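Local structure of HutD family protein (1YLL) at residues M17-G22 and A47-S52; G24-I29 and G41-I46; R63-L68 and F91-D96; G72-V77 and H100-D105. The protein is of unknown function but belongs to the HutD family of the cupin clan and may be linked to histidine utilisation. All blocks are in the same frame, centred on the assembly; numbering follows the deposited sequence.

Contact 1. Residues M17-G22 and A47-S52; sequences MPWKNG and ADVGES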
loop_
_atom_site.group_PDB
_atom_site.type_symbol
_atom_site.label_atom_id
_atom_site.label_comp_id
_atom_site.label_asym_id
_atom_site.label_seq_id
_atom_site.Cartn_x
_atom_site.Cartn_y
_atom_site.Cartn_z
HETATM N N MSE D 17 28.134 -16.159 14.730
HETATM C CA MSE D 17 29.047 -17.240 14.954
HETATM C C MSE D 17 30.491 -16.851 14.595
HETATM O O MSE D 17 30.843 -16.658 13.439
HETATM C CB MSE D 17 28.615 -18.484 14.158
HETATM C CG MSE D 17 29.630 -19.610 14.201
HETATM SE SE MSE D 17 29.744 -20.603 15.877
HETATM C CE MSE D 17 30.226 -19.268 17.133
ATOM N N PRO D 18 31.343 -16.705 15.611
ATOM C CA PRO D 18 32.748 -16.347 15.369
ATOM C C PRO D 18 33.471 -17.420 14.548
ATOM O O PRO D 18 33.239 -18.609 14.714
ATOM C CB PRO D 18 33.325 -16.246 16.781
ATOM C CG PRO D 18 32.150 -15.838 17.623
ATOM C CD PRO D 18 30.994 -16.592 17.045
ATOM N N TRP D 19 34.331 -17.009 13.635
ATOM C CA TRP D 19 35.084 -17.990 12.860
ATOM C C TRP D 19 36.159 -18.595 13.770
ATOM O O TRP D 19 36.787 -17.884 14.545
ATOM C CB TRP D 19 35.786 -17.318 11.703
ATOM C CG TRP D 19 34.911 -16.637 10.731
ATOM C CD1 TRP D 19 33.550 -16.715 10.632
ATOM C CD2 TRP D 19 35.349 -15.783 9.674
ATOM N NE1 TRP D 19 33.117 -15.950 9.566
ATOM C CE2 TRP D 19 34.201 -15.373 8.964
ATOM C CE3 TRP D 19 36.607 -15.321 9.256
ATOM C CZ2 TRP D 19 34.273 -14.519 7.853
ATOM C CZ3 TRP D 19 36.677 -14.475 8.154
ATOM C CH2 TRP D 19 35.514 -14.085 7.467
ATOM N N LYS D 20 36.381 -19.899 13.653
ATOM C CA LYS D 20 37.379 -20.577 14.482
ATOM C C LYS D 20 38.801 -20.011 14.384
ATOM O O LYS D 20 39.640 -20.283 15.244
ATOM C CB LYS D 20 37.385 -22.067 14.144
ATOM C CG LYS D 20 36.037 -22.726 14.387
ATOM C CD LYS D 20 35.974 -24.134 13.828
ATOM C CE LYS D 20 34.523 -24.604 13.689
ATOM N NZ LYS D 20 33.737 -24.462 14.961
ATOM N N ASN D 21 39.068 -19.221 13.344
ATOM C CA ASN D 21 40.392 -18.629 13.149
ATOM C C ASN D 21 40.469 -17.210 13.699
ATOM O O ASN D 21 41.520 -16.570 13.644
ATOM C CB ASN D 21 40.723 -18.596 11.672
ATOM C CG ASN D 21 39.707 -17.817 10.894
ATOM O OD1 ASN D 21 39.553 -16.613 11.096
ATOM N ND2 ASN D 21 38.985 -18.498 10.014
ATOM N N GLY D 22 39.345 -16.713 14.201
ATOM C CA GLY D 22 39.304 -15.379 14.779
ATOM C C GLY D 22 39.425 -14.197 13.833
ATOM O O GLY D 22 39.497 -13.046 14.270
ATOM N N ALA D 47 28.803 -11.237 6.932
ATOM C CA ALA D 47 29.989 -11.661 7.666
ATOM C C ALA D 47 30.821 -10.443 8.009
ATOM O O ALA D 47 30.726 -9.404 7.349
ATOM C CB ALA D 47 30.813 -12.656 6.851
ATOM N N ASP D 48 31.566 -10.558 9.106
ATOM C CA ASP D 48 32.482 -9.511 9.524
ATOM C C ASP D 48 33.826 -10.109 9.209
ATOM O O ASP D 48 34.088 -11.265 9.538
ATOM C CB ASP D 48 32.373 -9.232 11.016
ATOM C CG ASP D 48 31.172 -8.391 11.351
ATOM O OD1 ASP D 48 30.226 -8.397 10.541
ATOM O OD2 ASP D 48 31.162 -7.736 12.415
ATOM N N VAL D 49 34.674 -9.351 8.530
ATOM C CA VAL D 49 35.982 -9.867 8.205
ATOM C C VAL D 49 36.899 -8.849 8.843
ATOM O O VAL D 49 36.961 -7.711 8.392
ATOM C CB VAL D 49 36.207 -9.901 6.694
ATOM C CG1 VAL D 49 37.531 -10.568 6.390
ATOM C CG2 VAL D 49 35.059 -10.639 6.018
ATOM N N GLY D 50 37.580 -9.277 9.901
ATOM C CA GLY D 50 38.447 -8.378 10.649
ATOM C C GLY D 50 39.899 -8.397 10.257
ATOM O O GLY D 50 40.635 -7.463 10.590
ATOM N N GLU D 51 40.301 -9.451 9.563
ATOM C CA GLU D 51 41.673 -9.608 9.098
ATOM C C GLU D 51 41.733 -10.285 7.738
ATOM O O GLU D 51 40.861 -11.083 7.402
ATOM C CB GLU D 51 42.445 -10.481 10.062
ATOM C CG GLU D 51 42.696 -9.889 11.412
ATOM C CD GLU D 51 43.564 -10.800 12.237
ATOM O OE1 GLU D 51 43.092 -11.911 12.577
ATOM O OE2 GLU D 51 44.718 -10.417 12.529
ATOM N N SER D 52 42.762 -9.974 6.964
ATOM C CA SER D 52 42.971 -10.624 5.675
ATOM C C SER D 52 43.286 -12.081 5.978
ATOM O O SER D 52 43.933 -12.393 6.979
ATOM C CB SER D 52 44.161 -10.006 4.925
ATOM O OG SER D 52 43.928 -8.636 4.650
#
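At one edge of the six-stranded antiparallel sheet, Trp19 leaves the edge strand 17-18 and reaches past strand 24-31 to lay its indole against Ala47, Asp48 and Val49, the last residues of strand 42-49. The carbonyl of Asp48 sits over one face of the ring, toward the rim of the six-membered half, with its O 3.7 Å from Trp19 CZ2. Ala47 meets the same atom from the edge, near the ring plane, CB lying 4.1 Å from CZ2. Val49 comes in obliquely at the far corner, where CG2 is 3.8 Å from Trp19 CH2. With CG anti to the carbonyl carbon (chi1 -60°), the indole is turned toward strand 42-49. Its pyrrole N-H is used elsewhere: NE1 bonds to Thr26 OG1 on the intervening strand, which pins the rotation of the ring. Asp48 likewise turns its carboxylate from the indole and pairs with Arg109. Beyond the tryptophan the chain reverses, Gly22 N bonding to Trp19 O at 2.8 Å, and the positive phi of Gly22 (71°) favours glycine at the end of the turn. Packing there is loose, for Glu51 OE1 comes no closer than 4.1 Å to Gly22 O. The segment 19-22 is a type I beta turn, here leading from the short edge strand into the next strand of a cupin-like beta-barrel.

Contact 2. Residues G24-I29 and G41-I46; sequences GSTEEI and GWRLSI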
loop_
_atom_site.group_PDB
_atom_site.type_symbol
_atom_site.label_atom_id
_atom_site.label_comp_id
_atom_site.label_asym_id
_atom_site.label_seq_id
_atom_site.Cartn_x
_atom_site.Cartn_y
_atom_site.Cartn_z
ATOM N N GLY D 24 37.147 -13.325 11.830
ATOM C CA GLY D 24 35.822 -12.782 11.546
ATOM C C GLY D 24 34.647 -13.530 12.164
ATOM O O GLY D 24 34.808 -14.360 13.054
ATOM N N SER D 25 33.446 -13.234 11.689
ATOM C CA SER D 25 32.276 -13.910 12.225
ATOM C C SER D 25 31.190 -13.873 11.172
ATOM O O SER D 25 31.243 -13.076 10.245
ATOM C CB SER D 25 31.788 -13.212 13.496
ATOM O OG SER D 25 31.474 -11.860 13.236
ATOM N N THR D 26 30.206 -14.743 11.321
ATOM C CA THR D 26 29.140 -14.761 10.366
ATOM C C THR D 26 27.795 -14.711 11.036
ATOM O O THR D 26 27.578 -15.384 12.043
ATOM C CB THR D 26 29.197 -16.016 9.505
ATOM O OG1 THR D 26 30.412 -15.984 8.744
ATOM C CG2 THR D 26 28.013 -16.041 8.524
ATOM N N GLU D 27 26.905 -13.901 10.468
ATOM C CA GLU D 27 25.528 -13.803 10.959
ATOM C C GLU D 27 24.600 -14.387 9.874
ATOM O O GLU D 27 24.408 -13.767 8.831
ATOM C CB GLU D 27 25.136 -12.341 11.229
ATOM C CG GLU D 27 25.868 -11.706 12.413
ATOM C CD GLU D 27 25.364 -10.304 12.748
ATOM O OE1 GLU D 27 24.682 -9.679 11.905
ATOM O OE2 GLU D 27 25.671 -9.817 13.852
ATOM N N GLU D 28 24.044 -15.570 10.110
ATOM C CA GLU D 28 23.152 -16.184 9.122
ATOM C C GLU D 28 21.805 -15.537 9.157
ATOM O O GLU D 28 21.145 -15.469 10.202
ATOM C CB GLU D 28 23.008 -17.698 9.361
ATOM C CG GLU D 28 22.048 -18.375 8.348
ATOM C CD GLU D 28 22.128 -19.905 8.366
ATOM O OE1 GLU D 28 21.068 -20.553 8.281
ATOM O OE2 GLU D 28 23.236 -20.458 8.438
ATOM N N ILE D 29 21.372 -15.056 8.003
ATOM C CA ILE D 29 20.068 -14.419 7.896
ATOM C C ILE D 29 18.990 -15.465 7.676
ATOM O O ILE D 29 17.952 -15.456 8.353
ATOM C CB ILE D 29 20.066 -13.418 6.711
ATOM C CG1 ILE D 29 21.088 -12.301 6.992
ATOM C CG2 ILE D 29 18.658 -12.840 6.501
ATOM C CD1 ILE D 29 21.273 -11.352 5.828
ATOM N N GLY D 41 20.365 -25.667 0.752
ATOM C CA GLY D 41 20.231 -25.426 -0.679
ATOM C C GLY D 41 20.705 -24.009 -0.990
ATOM O O GLY D 41 21.330 -23.751 -2.013
ATOM N N TRP D 42 20.369 -23.074 -0.116
ATOM C CA TRP D 42 20.860 -21.708 -0.264
ATOM C C TRP D 42 20.934 -21.133 1.139
ATOM O O TRP D 42 20.231 -21.576 2.066
ATOM C CB TRP D 42 19.982 -20.833 -1.190
ATOM C CG TRP D 42 18.537 -20.738 -0.823
ATOM C CD1 TRP D 42 17.493 -21.369 -1.445
ATOM C CD2 TRP D 42 17.962 -19.950 0.220
ATOM N NE1 TRP D 42 16.314 -21.026 -0.857
ATOM C CE2 TRP D 42 16.564 -20.161 0.176
ATOM C CE3 TRP D 42 18.490 -19.084 1.195
ATOM C CZ2 TRP D 42 15.672 -19.543 1.079
ATOM C CZ3 TRP D 42 17.605 -18.468 2.082
ATOM C CH2 TRP D 42 16.215 -18.703 2.024
ATOM N N ARG D 43 21.839 -20.181 1.306
ATOM C CA ARG D 43 22.038 -19.531 2.579
ATOM C C ARG D 43 22.418 -18.077 2.331
ATOM O O ARG D 43 23.230 -17.783 1.441
ATOM C CB ARG D 43 23.178 -20.202 3.333
ATOM C CG ARG D 43 23.516 -19.595 4.653
ATOM C CD ARG D 43 24.467 -20.530 5.372
ATOM N NE ARG D 43 25.140 -19.921 6.516
ATOM C CZ ARG D 43 26.264 -19.210 6.447
ATOM N NH1 ARG D 43 26.795 -18.719 7.559
ATOM N NH2 ARG D 43 26.845 -18.961 5.287
ATOM N N LEU D 44 21.830 -17.184 3.117
ATOM C CA LEU D 44 22.109 -15.750 3.003
ATOM C C LEU D 44 22.725 -15.336 4.331
ATOM O O LEU D 44 22.241 -15.734 5.405
ATOM C CB LEU D 44 20.792 -14.989 2.802
ATOM C CG LEU D 44 20.480 -13.944 1.723
ATOM C CD1 LEU D 44 19.893 -12.691 2.405
ATOM C CD2 LEU D 44 21.679 -13.635 0.829
ATOM N N SER D 45 23.765 -14.527 4.297
ATOM C CA SER D 45 24.390 -14.141 5.556
ATOM C C SER D 45 25.175 -12.843 5.423
ATOM O O SER D 45 25.428 -12.367 4.312
ATOM C CB SER D 45 25.380 -15.231 5.987
ATOM O OG SER D 45 26.393 -15.418 4.980
ATOM N N ILE D 46 25.543 -12.293 6.584
ATOM C CA ILE D 46 26.381 -11.102 6.651
ATOM C C ILE D 46 27.618 -11.572 7.405
ATOM O O ILE D 46 27.500 -12.259 8.413
ATOM C CB ILE D 46 25.766 -9.998 7.496
ATOM C CG1 ILE D 46 24.541 -9.421 6.820
ATOM C CG2 ILE D 46 26.808 -8.891 7.730
ATOM C CD1 ILE D 46 23.729 -8.665 7.873
HETATM O O HOH W 1 29.290 -16.153 5.565
#
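Arg43 and Glu28 meet across a beta hairpin, strand 24-31 running antiparallel to strand 42-49, with a salt bridge from NE to OE2 of 2.8 Å. The carboxylate lies at the edge of the guanidinium, close to its plane, yet the nitrogen reaches OE2 from above the carboxylate plane; the two flat groups stand 87° apart. Arg43 gets there on an almost fully extended chain, CG anti to the backbone N (chi1 178°). Glu28 has a second partner, its OE1 pairing with Arg31, so the carboxylate is probably well stabilised in its charged form. Thr26 CG2 lies obliquely beside the guanidinium and also packs on Ser45 CB, 3.7 Å away. Beneath these side chains, the backbones of Glu27 and Ile46 form a hydrogen-bonded pair, Glu27 N to Ile46 O being 2.7 Å and nearly straight (173°). Further along, Ile29 N bonds to Leu44 O at 2.8 Å. On the face that carries Glu27 and Ile46, Ile29 CD1 lies 3.9 Å from both Leu44 CD1 and Ile46 CG1. Leu143 and Phe145 of strand 141-146 pack against this trio and so join the hairpin to another sheet. On the face of Glu28 and Ser45, Thr26 OG1, whose stronger partner is Trp19 NE1, holds a water only weakly, and Ser45 OG binds that same water at 3.0 Å.

Contact 3. Residues R63-L68 and F91-D96; sequences RIISVL and FAFSGD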
loop_
_atom_site.group_PDB
_atom_site.type_symbol
_atom_site.label_atom_id
_atom_site.label_comp_id
_atom_site.label_asym_id
_atom_site.label_seq_id
_atom_site.Cartn_x
_atom_site.Cartn_y
_atom_site.Cartn_z
ATOM N N ARG D 63 28.963 -18.950 -5.088
ATOM C CA ARG D 63 28.924 -17.857 -4.115
ATOM C C ARG D 63 28.843 -16.523 -4.826
ATOM O O ARG D 63 29.390 -16.333 -5.916
ATOM C CB ARG D 63 30.194 -17.871 -3.242
ATOM C CG ARG D 63 30.394 -19.142 -2.400
ATOM C CD ARG D 63 31.482 -18.939 -1.328
ATOM N NE ARG D 63 31.157 -17.819 -0.434
ATOM C CZ ARG D 63 31.840 -17.525 0.671
ATOM N NH1 ARG D 63 32.885 -18.263 1.017
ATOM N NH2 ARG D 63 31.476 -16.497 1.445
ATOM N N ILE D 64 28.138 -15.585 -4.195
ATOM C CA ILE D 64 28.115 -14.210 -4.707
ATOM C C ILE D 64 28.320 -13.390 -3.426
ATOM O O ILE D 64 27.529 -13.488 -2.482
ATOM C CB ILE D 64 26.792 -13.808 -5.338
ATOM C CG1 ILE D 64 26.405 -14.802 -6.446
ATOM C CG2 ILE D 64 26.933 -12.405 -5.943
ATOM C CD1 ILE D 64 25.184 -14.312 -7.273
ATOM N N ILE D 65 29.366 -12.568 -3.400
ATOM C CA ILE D 65 29.644 -11.781 -2.207
ATOM C C ILE D 65 29.645 -10.303 -2.567
ATOM O O ILE D 65 29.989 -9.932 -3.685
ATOM C CB ILE D 65 31.045 -12.167 -1.650
ATOM C CG1 ILE D 65 31.294 -11.493 -0.310
ATOM C CG2 ILE D 65 32.127 -11.805 -2.670
ATOM C CD1 ILE D 65 32.298 -12.256 0.500
ATOM N N SER D 66 29.223 -9.480 -1.613
ATOM C CA SER D 66 29.213 -8.034 -1.790
ATOM C C SER D 66 29.719 -7.343 -0.521
ATOM O O SER D 66 29.321 -7.700 0.564
ATOM C CB SER D 66 27.791 -7.487 -2.035
ATOM O OG SER D 66 27.177 -7.991 -3.200
ATOM N N VAL D 67 30.618 -6.373 -0.661
ATOM C CA VAL D 67 31.021 -5.619 0.511
ATOM C C VAL D 67 29.846 -4.703 0.912
ATOM O O VAL D 67 29.161 -4.160 0.035
ATOM C CB VAL D 67 32.237 -4.711 0.220
ATOM C CG1 VAL D 67 32.411 -3.683 1.368
ATOM C CG2 VAL D 67 33.489 -5.573 0.071
ATOM N N LEU D 68 29.611 -4.557 2.215
ATOM C CA LEU D 68 28.544 -3.674 2.723
ATOM C C LEU D 68 29.101 -2.407 3.365
ATOM O O LEU D 68 28.670 -1.292 3.059
ATOM C CB LEU D 68 27.741 -4.353 3.811
ATOM C CG LEU D 68 26.826 -5.496 3.439
ATOM C CD1 LEU D 68 26.121 -5.941 4.694
ATOM C CD2 LEU D 68 25.813 -5.016 2.365
ATOM N N PHE D 91 30.277 -9.870 -6.510
ATOM C CA PHE D 91 31.336 -10.658 -7.130
ATOM C C PHE D 91 31.009 -12.151 -6.946
ATOM O O PHE D 91 30.798 -12.629 -5.839
ATOM C CB PHE D 91 32.641 -10.296 -6.438
ATOM C CG PHE D 91 33.843 -11.028 -6.973
ATOM C CD1 PHE D 91 34.461 -10.612 -8.137
ATOM C CD2 PHE D 91 34.351 -12.126 -6.291
ATOM C CE1 PHE D 91 35.591 -11.295 -8.624
ATOM C CE2 PHE D 91 35.468 -12.808 -6.763
ATOM C CZ PHE D 91 36.084 -12.384 -7.933
ATOM N N ALA D 92 30.977 -12.881 -8.053
ATOM C CA ALA D 92 30.661 -14.306 -8.006
ATOM C C ALA D 92 31.912 -15.168 -8.128
ATOM O O ALA D 92 32.824 -14.837 -8.902
ATOM C CB ALA D 92 29.692 -14.678 -9.170
ATOM N N PHE D 93 31.947 -16.243 -7.352
ATOM C CA PHE D 93 33.069 -17.194 -7.409
ATOM C C PHE D 93 32.597 -18.535 -6.913
ATOM O O PHE D 93 31.550 -18.663 -6.257
ATOM C CB PHE D 93 34.286 -16.666 -6.616
ATOM C CG PHE D 93 34.075 -16.551 -5.131
ATOM C CD1 PHE D 93 34.506 -17.551 -4.249
ATOM C CD2 PHE D 93 33.438 -15.417 -4.598
ATOM C CE1 PHE D 93 34.312 -17.420 -2.856
ATOM C CE2 PHE D 93 33.244 -15.285 -3.234
ATOM C CZ PHE D 93 33.677 -16.279 -2.351
ATOM N N SER D 94 33.335 -19.571 -7.293
ATOM C CA SER D 94 32.997 -20.905 -6.884
ATOM C C SER D 94 33.476 -21.254 -5.482
ATOM O O SER D 94 34.580 -20.873 -5.087
ATOM C CB SER D 94 33.608 -21.890 -7.886
ATOM O OG SER D 94 33.466 -23.214 -7.422
ATOM N N GLY D 95 32.639 -21.986 -4.750
ATOM C CA GLY D 95 32.991 -22.457 -3.429
ATOM C C GLY D 95 34.074 -23.526 -3.521
ATOM O O GLY D 95 34.627 -23.938 -2.491
ATOM N N ASP D 96 34.347 -24.002 -4.728
ATOM C CA ASP D 96 35.406 -25.001 -4.941
ATOM C C ASP D 96 36.765 -24.324 -5.158
ATOM O O ASP D 96 37.823 -24.999 -5.150
ATOM C CB ASP D 96 35.120 -25.871 -6.169
ATOM C CG ASP D 96 33.962 -26.809 -5.972
ATOM O OD1 ASP D 96 33.869 -27.466 -4.917
ATOM O OD2 ASP D 96 33.133 -26.922 -6.900
#
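The carbonyl oxygen of Phe91 is approached by two neighbouring residues of strand 62-69. Ile65 N donates to Phe91 O at 2.8 Å, while Ile64 CA lies 3.3 Å from the same Phe91 O in a weaker CA-H contact. Ile65 O in turn accepts from Phe91 N, and two residues along, Arg63 and Phe93 form the next hydrogen-bonded pair. Arg63 N to Phe93 O is 2.9 Å. On the face that carries these residues, Arg63 and Phe93 lie side by side and point the same way. Phe93 CG is wedged between its backbone N and carbonyl carbon (chi1 66°), a torsion that turns the ring back over the neighbouring strand and beneath the arginine. Arg63 CB stands over the ring face in a CH-pi contact, 4.0 Å from the centroid. Farther out, Arg63 NE is 3.5 Å from Phe93 CZ, and the guanidinium is tilted 40° against the ring. Strand 91-94 is the edge of the six-stranded antiparallel sheet, and this face packs through Ile65 and Phe91 on strand 73-77 of the facing sheet, consistent with the interior of a cupin-like barrel. Arg63 NH2 bonds to Asn112 OD1, which anchors the guanidinium at its end. Ile65 CG2 touches the edge of the Phe93 ring, 3.7 Å from CE2. The other face carries Ile64 and Ala92, and both pack on Leu177 of the second subunit. Past the strand, Ser94 OG accepts from Asp96 N at 2.9 Å in an ST turn.

Contact 4. Residues G72-V77 and H100-D105; sequences GMRLRV and HCTLLD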
loop_
_atom_site.group_PDB
_atom_site.type_symbol
_atom_site.label_atom_id
_atom_site.label_comp_id
_atom_site.label_asym_id
_atom_site.label_seq_id
_atom_site.Cartn_x
_atom_site.Cartn_y
_atom_site.Cartn_z
ATOM N N GLY D 72 36.820 -1.978 1.759
ATOM C CA GLY D 72 36.753 -2.907 0.655
ATOM C C GLY D 72 37.755 -4.034 0.794
ATOM O O GLY D 72 38.485 -4.131 1.792
HETATM N N MSE D 73 37.811 -4.869 -0.237
HETATM C CA MSE D 73 38.672 -6.043 -0.228
HETATM C C MSE D 73 39.074 -6.434 -1.643
HETATM O O MSE D 73 38.544 -5.948 -2.628
HETATM C CB MSE D 73 37.921 -7.233 0.402
HETATM C CG MSE D 73 36.698 -7.626 -0.378
HETATM SE SE MSE D 73 35.716 -9.163 0.382
HETATM C CE MSE D 73 34.267 -9.198 -0.893
ATOM N N ARG D 74 40.058 -7.307 -1.725
ATOM C CA ARG D 74 40.505 -7.818 -3.004
ATOM C C ARG D 74 40.533 -9.325 -2.805
ATOM O O ARG D 74 41.148 -9.803 -1.852
ATOM C CB ARG D 74 41.929 -7.324 -3.342
ATOM C CG ARG D 74 42.508 -8.027 -4.579
ATOM C CD ARG D 74 43.951 -7.602 -4.891
ATOM N NE ARG D 74 44.966 -8.241 -4.038
ATOM C CZ ARG D 74 45.767 -7.581 -3.195
ATOM N NH1 ARG D 74 45.676 -6.262 -3.076
ATOM N NH2 ARG D 74 46.667 -8.240 -2.473
ATOM N N LEU D 75 39.859 -10.073 -3.675
ATOM C CA LEU D 75 39.859 -11.524 -3.560
ATOM C C LEU D 75 40.807 -12.153 -4.569
ATOM O O LEU D 75 40.750 -11.828 -5.763
ATOM C CB LEU D 75 38.437 -12.097 -3.797
ATOM C CG LEU D 75 37.428 -11.743 -2.699
ATOM C CD1 LEU D 75 36.060 -12.311 -3.065
ATOM C CD2 LEU D 75 37.912 -12.290 -1.342
ATOM N N ARG D 76 41.681 -13.038 -4.100
ATOM C CA ARG D 76 42.559 -13.758 -5.021
ATOM C C ARG D 76 41.864 -15.121 -5.160
ATOM O O ARG D 76 41.749 -15.862 -4.190
ATOM C CB ARG D 76 43.956 -13.936 -4.432
ATOM C CG ARG D 76 44.962 -14.423 -5.451
ATOM C CD ARG D 76 46.322 -14.559 -4.791
ATOM N NE ARG D 76 46.328 -15.686 -3.876
ATOM C CZ ARG D 76 46.913 -15.693 -2.683
ATOM N NH1 ARG D 76 47.555 -14.616 -2.242
ATOM N NH2 ARG D 76 46.838 -16.782 -1.927
ATOM N N VAL D 77 41.378 -15.426 -6.358
ATOM C CA VAL D 77 40.629 -16.655 -6.612
ATOM C C VAL D 77 41.441 -17.561 -7.553
ATOM O O VAL D 77 41.652 -17.213 -8.707
ATOM C CB VAL D 77 39.289 -16.319 -7.285
ATOM C CG1 VAL D 77 38.416 -17.580 -7.382
ATOM C CG2 VAL D 77 38.573 -15.206 -6.481
ATOM N N HIS D 100 41.684 -16.192 -1.243
ATOM C CA HIS D 100 42.315 -15.426 -0.187
ATOM C C HIS D 100 41.735 -14.016 -0.240
ATOM O O HIS D 100 41.612 -13.426 -1.312
ATOM C CB HIS D 100 43.836 -15.354 -0.379
ATOM C CG HIS D 100 44.522 -14.527 0.665
ATOM N ND1 HIS D 100 44.772 -13.180 0.509
ATOM C CD2 HIS D 100 44.952 -14.848 1.911
ATOM C CE1 HIS D 100 45.330 -12.707 1.609
ATOM N NE2 HIS D 100 45.452 -13.697 2.476
ATOM N N CYS D 101 41.363 -13.487 0.928
ATOM C CA CYS D 101 40.805 -12.156 0.993
ATOM C C CYS D 101 41.829 -11.195 1.581
ATOM O O CYS D 101 42.353 -11.436 2.663
ATOM C CB CYS D 101 39.579 -12.167 1.897
ATOM S SG CYS D 101 38.939 -10.516 2.292
ATOM N N THR D 102 42.120 -10.124 0.854
ATOM C CA THR D 102 43.019 -9.092 1.359
ATOM C C THR D 102 42.144 -7.865 1.647
ATOM O O THR D 102 41.470 -7.351 0.750
ATOM C CB THR D 102 44.064 -8.702 0.294
ATOM O OG1 THR D 102 44.934 -9.820 0.065
ATOM C CG2 THR D 102 44.874 -7.518 0.741
ATOM N N LEU D 103 42.140 -7.419 2.903
ATOM C CA LEU D 103 41.384 -6.227 3.280
ATOM C C LEU D 103 42.205 -5.030 2.787
ATOM O O LEU D 103 43.427 -4.968 3.023
ATOM C CB LEU D 103 41.227 -6.150 4.792
ATOM C CG LEU D 103 40.413 -7.281 5.429
ATOM C CD1 LEU D 103 40.327 -7.066 6.959
ATOM C CD2 LEU D 103 39.012 -7.343 4.798
ATOM N N LEU D 104 41.540 -4.095 2.123
ATOM C CA LEU D 104 42.234 -2.931 1.587
ATOM C C LEU D 104 42.660 -1.979 2.691
ATOM O O LEU D 104 43.827 -1.570 2.764
ATOM C CB LEU D 104 41.360 -2.212 0.568
ATOM C CG LEU D 104 41.039 -3.035 -0.694
ATOM C CD1 LEU D 104 40.165 -2.158 -1.624
ATOM C CD2 LEU D 104 42.327 -3.478 -1.411
ATOM N N ASP D 105 41.721 -1.634 3.565
ATOM C CA ASP D 105 42.031 -0.718 4.656
ATOM C C ASP D 105 41.107 -0.961 5.846
ATOM O O ASP D 105 40.110 -0.256 6.030
ATOM C CB ASP D 105 41.885 0.726 4.172
ATOM C CG ASP D 105 42.741 1.704 4.972
ATOM O OD1 ASP D 105 43.063 1.403 6.146
ATOM O OD2 ASP D 105 43.083 2.781 4.418
HETATM O O HOH W 2 39.091 -2.635 4.008
HETATM O O HOH W 3 43.842 -11.025 -2.141
#
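Cys101 is packed tightly between Leu75 and Met73 on the inner face of this strand pair, whereas Arg74, Arg76, His100 and Thr102 line a more open outer face. Leu75 CD2 reaches to 3.6 Å from Cys101 CB. Met73, a selenomethionine, lies beside the thiol, with its CB 3.9 Å from Cys101 SG; Ile65 and Phe55 continue this apolar layer. The outer face is partly exposed and hydrated. The Arg76 guanidinium sets one face over His100 CB, NH2 standing 3.7 Å away, and its plane lies nearly parallel to the imidazole (9° apart). Arg74, bent at chi3 (78°), spreads its guanidinium over the methyl of Thr102 and sends NE to Glu81 in a salt bridge. A water lies 2.7 Å from Thr102 OG1. Between the two faces run short backbone bonds, such as Arg74 N to Thr102 O at 2.8 Å. At the end of the ladder Gly72 O takes Leu104 N at 3.1 Å, and a water bridges Gly72 O to Asp105 N. An apolar inner face backed by a polar, partly hydrated outer one is characteristic of an antiparallel strand pair in the wall of a cupin-like beta-barrel.

Overall arrangement
Contacts 1, 2 and 3 belong to one six-stranded antiparallel sheet, while contact 4 lies in the four-stranded sheet that packs against it. Contact 2 is nested inside the chain loop closed by contact 1, their centres 12 Å apart, and both use strand 42-49. Contacts 3 and 4 follow later and interlock, their segments alternating along the chain; Ile65 and Phe91 of the former touch Met73 and Leu75 of the latter. Ser52 OG, bonded to Leu103 N, ties contact 1 to contact 4, and Ile46 meets Leu68 between contacts 2 and 3. Chain crossing back and forth between the two sheets in this way is consistent with the beta-barrel expected of the cupin clan.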